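Local structure of 1-pyrroline-5-carboxylate dehydrogenase (1UZB) at residues A[122-128]-A[354-359]; A[318-322]-A[417-421]. The protein probably oxidises delta-1-pyrroline-5-carboxylate, through its open-chain semialdehyde, to glutamate with a nicotinamide cofactor. One frame throughout, in Å; residues are numbered along the deposited sequence. Where two conformers were deposited one is given.

Both contacts are largely buried, but contact 2 lies deeper: its centre is about 13 Å from the centre of the chain, that of contact 1 about 18 Å, and the two contact centres are 16 Å apart. Contact 1 fastens the junction of helices 113-124 and 128-149 to the loop ahead of helix 366-379, through four direct hydrogen bonds and an indole laid on an asparagine. Contact 2 joins two loops that lead into the neighbouring parallel strands 325-331 and 422-428; no direct hydrogen bond crosses it, and an aromatic face and bridging waters hold the loops together instead, beside the probable active site. The contacts meet where Q318 NE2 probably hydrogen-bonds to G125 O.

Contact 1 of 2, residues A[122-128]-A[354-359]; sequences YEVGKNW and AEENPD
The hydroxyl of Y122 donates its proton to the carboxylate of E355, with Y122 OH 2.7 Å from E355 OE2. The oxygen is met nearly along its C-O axis and lies at the edge of the phenol ring, whose plane is turned 70° from the carboxylate. A tyrosine suits this place because its ring can pack edge-to-face with F34 and against helix 17-32 while its tip still reaches an acid. Further along, W128 NE1 donates to E355 O at 3.1 Å, approaching from above the carbonyl plane. The indole also rests on N357: CB of N357 stands 3.5 Å from the centroid of the five-membered ring of W128, a CH-pi contact over the face, and the amide is stacked almost flat on the ring, 18° between planes. With chi1 at -167°, the amide of N357 turns away from its own backbone N and lies on the indole, where W128 N donates to N357 OD1 at 3.0 Å from above the carbonyl plane. An asparagine tolerates the positive phi that N357 adopts. G125, the first residue to leave helical phi/psi, also has positive phi, which favours glycine. A354 fits its methyl beside this turn, A354 CB lying 3.4 Å from K126 O, a buried carbonyl for which the model offers no partner. N127 uses both ends of its amide. Its ND2 donates to P358 O at 3.0 Å, in the carbonyl plane and close to the amide plane of N127, while OD1 accepts from E130 N. N127 is thus the N-cap of helix 128-149 and joins its start to the loop after the 3-10 turn 354-356, across what appears to be the boundary between the cofactor-binding and catalytic domains of the aldehyde dehydrogenase fold.

Contact 2 of 2, residues A[318-322]-A[417-421]; sequences QGQKC and EIFGP
The loop bearing the probable nucleophile of an aldehyde dehydrogenase, C322 in the sequence GQKC, is backed here by the EIFGP segment, which in relatives lies beside the cofactor. The ring of F419 carries most of the contact. The Q320-K321 peptide lies over one face, toward the rim, with F419 CE1 3.6 Å from Q320 C, and the CE2 corner approaches K321 C at 3.5 Å. A phenylalanine suits the site because a flat apolar ring can lie against a peptide without needing a hydrogen-bond partner. A serine here would probably open a gap against the Q320-K321 peptide and leave the cysteine loop freer to shift. The two loops run roughly antiparallel and feed adjacent parallel strands, 325-331 and 422-428, of the catalytic sheet. Q320 is the centre of an inverse gamma turn; its CG, anti to the carbonyl carbon (chi1 -59°), lies 3.4 Å from F419 O. G319 must lack a side chain, since a CB would clash with G420 O. Next to it Q318 O sits 2.9 Å from P421 N, which as a proline nitrogen has no hydrogen to give. Waters bridge backbone carbonyls and side-chain oxygens across the contact: one donates to F419 O at 2.6 Å and to Q320 OE1, which also accepts from V364 N. Another lies between K321 O and E417 OE1, the latter already bonded to G291 N.

Contact 1 of 2, residues A[122-128]-A[354-359]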
ATOM      1  N   TYR A 122      23.492 -37.131 -20.855  1.00  6.62           N
ATOM      2  CA  TYR A 122      24.011 -38.488 -20.740  1.00  6.33           C
ATOM      3  C   TYR A 122      23.295 -39.417 -19.771  1.00  6.59           C
ATOM      4  O   TYR A 122      23.136 -40.601 -20.074  1.00  7.27           O
ATOM      5  CB  TYR A 122      25.503 -38.452 -20.385  1.00  6.96           C
ATOM      6  CG  TYR A 122      26.382 -37.996 -21.525  1.00  6.92           C
ATOM      7  CD1 TYR A 122      27.160 -36.845 -21.417  1.00  7.81           C
ATOM      8  CD2 TYR A 122      26.418 -38.709 -22.725  1.00  7.73           C
ATOM      9  CE1 TYR A 122      27.953 -36.414 -22.478  1.00  9.38           C
ATOM     10  CE2 TYR A 122      27.205 -38.286 -23.789  1.00  8.77           C
ATOM     11  CZ  TYR A 122      27.969 -37.139 -23.657  1.00  9.92           C
ATOM     12  OH  TYR A 122      28.746 -36.719 -24.712  1.00 13.43           O
ATOM     13  N   GLU A 123      22.852 -38.905 -18.623  1.00  5.79           N
ATOM     14  CA  GLU A 123      22.202 -39.777 -17.647  1.00  6.09           C
ATOM     15  C   GLU A 123      20.728 -40.097 -17.883  1.00  5.99           C
ATOM     16  O   GLU A 123      20.293 -41.220 -17.606  1.00  6.00           O
ATOM     17  CB  GLU A 123      22.367 -39.239 -16.221  1.00  6.94           C
ATOM     18  CG  GLU A 123      22.022 -40.303 -15.179  1.00  8.01           C
ATOM     19  CD  GLU A 123      22.258 -39.870 -13.743  1.00  8.79           C
ATOM     20  OE1 GLU A 123      22.430 -40.769 -12.887  1.00  8.91           O
ATOM     21  OE2 GLU A 123      22.261 -38.650 -13.464  1.00 10.07           O
ATOM     22  N   VAL A 124      19.955 -39.127 -18.371  1.00  6.03           N
ATOM     23  CA  VAL A 124      18.538 -39.383 -18.617  1.00  6.42           C
ATOM     24  C   VAL A 124      18.078 -39.179 -20.060  1.00  6.51           C
ATOM     25  O   VAL A 124      16.885 -39.237 -20.351  1.00  6.91           O
ATOM     26  CB  VAL A 124      17.621 -38.574 -17.657  1.00  7.24           C
ATOM     27  CG1 VAL A 124      17.896 -38.984 -16.215  1.00  7.22           C
ATOM     28  CG2 VAL A 124      17.834 -37.086 -17.842  1.00  7.39           C
ATOM     29  N   GLY A 125      19.025 -38.937 -20.963  1.00  6.36           N
ATOM     30  CA  GLY A 125      18.684 -38.803 -22.368  1.00  6.18           C
ATOM     31  C   GLY A 125      17.918 -37.592 -22.855  1.00  5.79           C
ATOM     32  O   GLY A 125      17.113 -37.700 -23.787  1.00  6.92           O
ATOM     33  N   LYS A 126      18.150 -36.441 -22.238  1.00  5.92           N
ATOM     34  CA  LYS A 126      17.492 -35.218 -22.678  1.00  5.53           C
ATOM     35  C   LYS A 126      18.337 -34.601 -23.779  1.00  5.10           C
ATOM     36  O   LYS A 126      19.567 -34.678 -23.729  1.00  6.58           O
ATOM     37  CB  LYS A 126      17.385 -34.208 -21.532  1.00  7.43           C
ATOM     38  CG  LYS A 126      16.478 -34.642 -20.413  1.00 10.08           C
ATOM     39  CD  LYS A 126      15.997 -33.461 -19.590  1.00  9.38           C
ATOM     40  CE  LYS A 126      14.880 -33.907 -18.665  1.00 10.36           C
ATOM     41  NZ  LYS A 126      14.211 -32.776 -17.969  1.00 10.06           N
ATOM     42  N   ASN A 127      17.696 -34.011 -24.785  1.00  4.08           N
ATOM     43  CA  ASN A 127      18.482 -33.350 -25.811  1.00  5.39           C
ATOM     44  C   ASN A 127      18.970 -32.046 -25.166  1.00  5.95           C
ATOM     45  O   ASN A 127      18.663 -31.772 -24.001  1.00  5.98           O
ATOM     46  CB  ASN A 127      17.685 -33.118 -27.117  1.00  5.44           C
ATOM     47  CG  ASN A 127      16.519 -32.159 -26.965  1.00  4.73           C
ATOM     48  OD1 ASN A 127      16.422 -31.412 -25.999  1.00  7.13           O
ATOM     49  ND2 ASN A 127      15.631 -32.166 -27.954  1.00  7.79           N
ATOM     50  N   TRP A 128      19.732 -31.249 -25.902  1.00  6.34           N
ATOM     51  CA  TRP A 128      20.310 -30.030 -25.344  1.00  7.02           C
ATOM     52  C   TRP A 128      19.356 -29.006 -24.736  1.00  5.83           C
ATOM     53  O   TRP A 128      19.588 -28.531 -23.623  1.00  5.76           O
ATOM     54  CB  TRP A 128      21.179 -29.349 -26.399  1.00  7.65           C
ATOM     55  CG  TRP A 128      22.379 -30.148 -26.843  1.00  7.97           C
ATOM     56  CD1 TRP A 128      22.570 -31.503 -26.736  1.00  8.63           C
ATOM     57  CD2 TRP A 128      23.522 -29.639 -27.533  1.00  8.80           C
ATOM     58  NE1 TRP A 128      23.763 -31.862 -27.322  1.00  8.41           N
ATOM     59  CE2 TRP A 128      24.366 -30.736 -27.820  1.00  7.71           C
ATOM     60  CE3 TRP A 128      23.913 -28.356 -27.942  1.00  9.82           C
ATOM     61  CZ2 TRP A 128      25.581 -30.588 -28.498  1.00  9.87           C
ATOM     62  CZ3 TRP A 128      25.122 -28.209 -28.617  1.00 12.14           C
ATOM     63  CH2 TRP A 128      25.940 -29.321 -28.886  1.00 10.39           C
ATOM     64  N   ALA A 354      21.134 -38.790 -27.352  1.00  6.60           N
ATOM     65  CA  ALA A 354      20.882 -37.450 -26.829  1.00  6.89           C
ATOM     66  C   ALA A 354      22.026 -36.459 -27.067  1.00  6.96           C
ATOM     67  O   ALA A 354      21.785 -35.275 -27.309  1.00  6.17           O
ATOM     68  CB  ALA A 354      20.559 -37.537 -25.337  1.00  6.37           C
ATOM     69  N   GLU A 355      23.267 -36.936 -27.004  1.00  7.04           N
ATOM     70  CA  GLU A 355      24.412 -36.051 -27.211  1.00  7.45           C
ATOM     71  C   GLU A 355      24.403 -35.394 -28.590  1.00  7.27           C
ATOM     72  O   GLU A 355      24.983 -34.324 -28.772  1.00  8.52           O
ATOM     73  CB  GLU A 355      25.729 -36.809 -27.000  1.00  9.03           C
ATOM     74  CG  GLU A 355      25.939 -37.994 -27.931  1.00  9.55           C
ATOM     75  CD  GLU A 355      27.336 -38.588 -27.827  1.00 12.00           C
ATOM     76  OE1 GLU A 355      27.631 -39.541 -28.575  1.00 14.96           O
ATOM     77  OE2 GLU A 355      28.135 -38.098 -27.001  1.00 15.45           O
ATOM     78  N   GLU A 356      23.748 -36.034 -29.558  1.00  7.95           N
ATOM     79  CA  GLU A 356      23.659 -35.496 -30.919  1.00  8.12           C
ATOM     80  C   GLU A 356      22.597 -34.398 -31.042  1.00  8.15           C
ATOM     81  O   GLU A 356      22.396 -33.835 -32.118  1.00  9.09           O
ATOM     82  CB  GLU A 356      23.320 -36.611 -31.913  1.00  9.18           C
ATOM     83  CG  GLU A 356      24.346 -37.733 -32.023  1.00 10.83           C
ATOM     84  CD  GLU A 356      25.683 -37.265 -32.568  1.00 12.93           C
ATOM     85  OE1 GLU A 356      25.704 -36.267 -33.318  1.00 12.39           O
ATOM     86  OE2 GLU A 356      26.710 -37.907 -32.260  1.00 15.54           O
ATOM     87  N   ASN A 357      21.923 -34.102 -29.934  1.00  6.38           N
ATOM     88  CA  ASN A 357      20.859 -33.098 -29.888  1.00  6.79           C
ATOM     89  C   ASN A 357      19.738 -33.360 -30.894  1.00  7.63           C
ATOM     90  O   ASN A 357      19.370 -32.492 -31.687  1.00  9.09           O
ATOM     91  CB  ASN A 357      21.421 -31.689 -30.094  1.00  7.40           C
ATOM     92  CG  ASN A 357      20.414 -30.618 -29.737  1.00  7.40           C
ATOM     93  OD1 ASN A 357      19.559 -30.828 -28.877  1.00  8.00           O
ATOM     94  ND2 ASN A 357      20.514 -29.461 -30.381  1.00 10.01           N
ATOM     95  N   PRO A 358      19.175 -34.574 -30.869  1.00  6.91           N
ATOM     96  CA  PRO A 358      18.090 -34.939 -31.780  1.00  6.95           C
ATOM     97  C   PRO A 358      16.783 -34.376 -31.237  1.00  7.87           C
ATOM     98  O   PRO A 358      16.751 -33.838 -30.129  1.00  7.74           O
ATOM     99  CB  PRO A 358      18.108 -36.455 -31.720  1.00  7.10           C
ATOM    100  CG  PRO A 358      18.392 -36.690 -30.265  1.00  6.91           C
ATOM    101  CD  PRO A 358      19.518 -35.708 -29.990  1.00  7.65           C
ATOM    102  N   ASP A 359      15.708 -34.488 -32.009  1.00  7.59           N
ATOM    103  CA  ASP A 359      14.422 -34.009 -31.525  1.00  8.02           C
ATOM    104  C   ASP A 359      14.001 -34.898 -30.361  1.00  7.96           C
ATOM    105  O   ASP A 359      13.417 -34.422 -29.387  1.00  8.86           O
ATOM    106  CB  ASP A 359      13.373 -34.054 -32.636  1.00  9.11           C
ATOM    107  CG  ASP A 359      13.660 -33.062 -33.743  1.00  9.91           C
ATOM    108  OD1 ASP A 359      13.970 -31.894 -33.426  1.00 14.83           O
ATOM    109  OD2 ASP A 359      13.572 -33.445 -34.926  1.00 11.56           O
TER

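Contact 2 of 2, residues A[318-322]-A[417-421]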
ATOM      1  N   GLN A 318      10.683 -37.040 -25.207  1.00  4.76           N
ATOM      2  CA  GLN A 318      10.060 -38.311 -25.520  1.00  5.81           C
ATOM      3  C   GLN A 318       8.720 -38.558 -24.817  1.00  5.87           C
ATOM      4  O   GLN A 318       8.343 -39.706 -24.559  1.00  6.05           O
ATOM      5  CB  GLN A 318      11.054 -39.435 -25.198  1.00  7.03           C
ATOM      6  CG  GLN A 318      12.394 -39.365 -25.970  1.00  6.46           C
ATOM      7  CD  GLN A 318      13.389 -38.317 -25.451  1.00  5.15           C
ATOM      8  OE1 GLN A 318      13.432 -37.180 -25.932  1.00  5.93           O
ATOM      9  NE2 GLN A 318      14.195 -38.706 -24.468  1.00  6.91           N
ATOM     10  N   GLY A 319       7.998 -37.480 -24.524  1.00  5.05           N
ATOM     11  CA  GLY A 319       6.711 -37.595 -23.858  1.00  5.14           C
ATOM     12  C   GLY A 319       6.784 -38.028 -22.406  1.00  4.55           C
ATOM     13  O   GLY A 319       5.765 -38.365 -21.799  1.00  5.50           O
ATOM     14  N   GLN A 320       7.986 -38.013 -21.838  1.00  5.11           N
ATOM     15  CA  GLN A 320       8.185 -38.422 -20.452  1.00  5.46           C
ATOM     16  C   GLN A 320       7.998 -37.259 -19.491  1.00  5.90           C
ATOM     17  O   GLN A 320       8.882 -36.934 -18.697  1.00  6.50           O
ATOM     18  CB  GLN A 320       9.580 -39.033 -20.289  1.00  5.42           C
ATOM     19  CG  GLN A 320       9.806 -40.244 -21.183  1.00  4.08           C
ATOM     20  CD  GLN A 320      11.225 -40.763 -21.127  1.00  5.16           C
ATOM     21  OE1 GLN A 320      11.464 -41.922 -20.788  1.00  6.17           O
ATOM     22  NE2 GLN A 320      12.182 -39.904 -21.470  1.00  6.08           N
ATOM     23  N   LYS A 321       6.833 -36.626 -19.578  1.00  5.64           N
ATOM     24  CA  LYS A 321       6.504 -35.497 -18.715  1.00  5.49           C
ATOM     25  C   LYS A 321       5.090 -35.665 -18.189  1.00  6.05           C
ATOM     26  O   LYS A 321       4.196 -36.125 -18.905  1.00  6.18           O
ATOM     27  CB  LYS A 321       6.581 -34.181 -19.492  1.00  5.66           C
ATOM     28  CG  LYS A 321       7.928 -33.896 -20.124  1.00  6.05           C
ATOM     29  CD  LYS A 321       7.942 -32.524 -20.769  1.00  6.54           C
ATOM     30  CE  LYS A 321       9.280 -32.258 -21.426  1.00  6.00           C
ATOM     31  NZ  LYS A 321       9.315 -30.904 -22.043  1.00  7.88           N
ATOM     32  N   CYS A 322       4.886 -35.287 -16.935  1.00  6.74           N
ATOM     33  CA  CYS A 322       3.565 -35.375 -16.334  1.00  6.55           C
ATOM     34  C   CYS A 322       2.627 -34.386 -17.014  1.00  6.80           C
ATOM     35  O   CYS A 322       1.409 -34.526 -16.938  1.00  5.92           O
ATOM     36  CB  CYS A 322       3.650 -35.070 -14.841  1.00  9.26           C
ATOM     37  SG  CYS A 322       4.698 -36.223 -13.954  0.70 13.40           S
ATOM     38  N   GLU A 417      -1.641 -43.254 -18.005  1.00  6.25           N
ATOM     39  CA  GLU A 417      -0.415 -42.519 -18.301  1.00  7.09           C
ATOM     40  C   GLU A 417       0.677 -43.449 -18.822  1.00  6.29           C
ATOM     41  O   GLU A 417       1.213 -44.278 -18.083  1.00  8.90           O
ATOM     42  CB  GLU A 417       0.074 -41.789 -17.048  1.00  7.33           C
ATOM     43  CG  GLU A 417       1.221 -40.830 -17.318  1.00  7.13           C
ATOM     44  CD  GLU A 417       1.667 -40.082 -16.078  1.00  8.11           C
ATOM     45  OE1 GLU A 417       1.829 -38.843 -16.152  1.00  7.65           O
ATOM     46  OE2 GLU A 417       1.867 -40.730 -15.029  1.00 10.82           O
ATOM     47  N   ILE A 418       1.008 -43.288 -20.100  1.00  6.31           N
ATOM     48  CA  ILE A 418       2.015 -44.109 -20.763  1.00  7.29           C
ATOM     49  C   ILE A 418       3.418 -43.566 -20.514  1.00  7.47           C
ATOM     50  O   ILE A 418       4.375 -44.329 -20.380  1.00  8.49           O
ATOM     51  CB  ILE A 418       1.740 -44.162 -22.280  1.00  6.57           C
ATOM     52  CG1 ILE A 418       0.344 -44.743 -22.521  1.00  8.32           C
ATOM     53  CG2 ILE A 418       2.806 -44.999 -22.981  1.00  6.97           C
ATOM     54  CD1 ILE A 418      -0.119 -44.658 -23.957  1.00  8.69           C
ATOM     55  N   PHE A 419       3.535 -42.243 -20.461  1.00  6.91           N
ATOM     56  CA  PHE A 419       4.815 -41.594 -20.205  1.00  7.19           C
ATOM     57  C   PHE A 419       5.850 -41.933 -21.269  1.00  7.38           C
ATOM     58  O   PHE A 419       7.012 -42.202 -20.961  1.00  8.75           O
ATOM     59  CB  PHE A 419       5.327 -41.995 -18.820  1.00  7.63           C
ATOM     60  CG  PHE A 419       5.806 -40.838 -17.991  1.00  7.23           C
ATOM     61  CD1 PHE A 419       7.152 -40.706 -17.662  1.00  8.14           C
ATOM     62  CD2 PHE A 419       4.907 -39.881 -17.530  1.00  7.73           C
ATOM     63  CE1 PHE A 419       7.593 -39.638 -16.882  1.00  8.16           C
ATOM     64  CE2 PHE A 419       5.339 -38.812 -16.750  1.00  8.13           C
ATOM     65  CZ  PHE A 419       6.684 -38.690 -16.426  1.00  7.80           C
ATOM     66  N   GLY A 420       5.410 -41.914 -22.522  1.00  6.90           N
ATOM     67  CA  GLY A 420       6.284 -42.205 -23.642  1.00  7.50           C
ATOM     68  C   GLY A 420       5.827 -41.396 -24.842  1.00  6.17           C
ATOM     69  O   GLY A 420       4.844 -40.662 -24.747  1.00  6.71           O
ATOM     70  N   PRO A 421       6.510 -41.510 -25.988  1.00  6.45           N
ATOM     71  CA  PRO A 421       6.132 -40.755 -27.189  1.00  6.53           C
ATOM     72  C   PRO A 421       4.925 -41.352 -27.905  1.00  6.32           C
ATOM     73  O   PRO A 421       5.014 -41.738 -29.072  1.00  6.85           O
ATOM     74  CB  PRO A 421       7.400 -40.810 -28.035  1.00  7.15           C
ATOM     75  CG  PRO A 421       7.953 -42.167 -27.699  1.00  6.95           C
ATOM     76  CD  PRO A 421       7.748 -42.283 -26.206  1.00  6.71           C
TER
HETATM   77  O   HOH W   1       3.229 -38.801 -22.788  1.00  6.15           O
HETATM   78  O   HOH W   2       9.196 -43.421 -21.818  0.50 28.02           O
HETATM   79  O   HOH W   3       1.832 -37.649 -18.630  1.00  6.87           O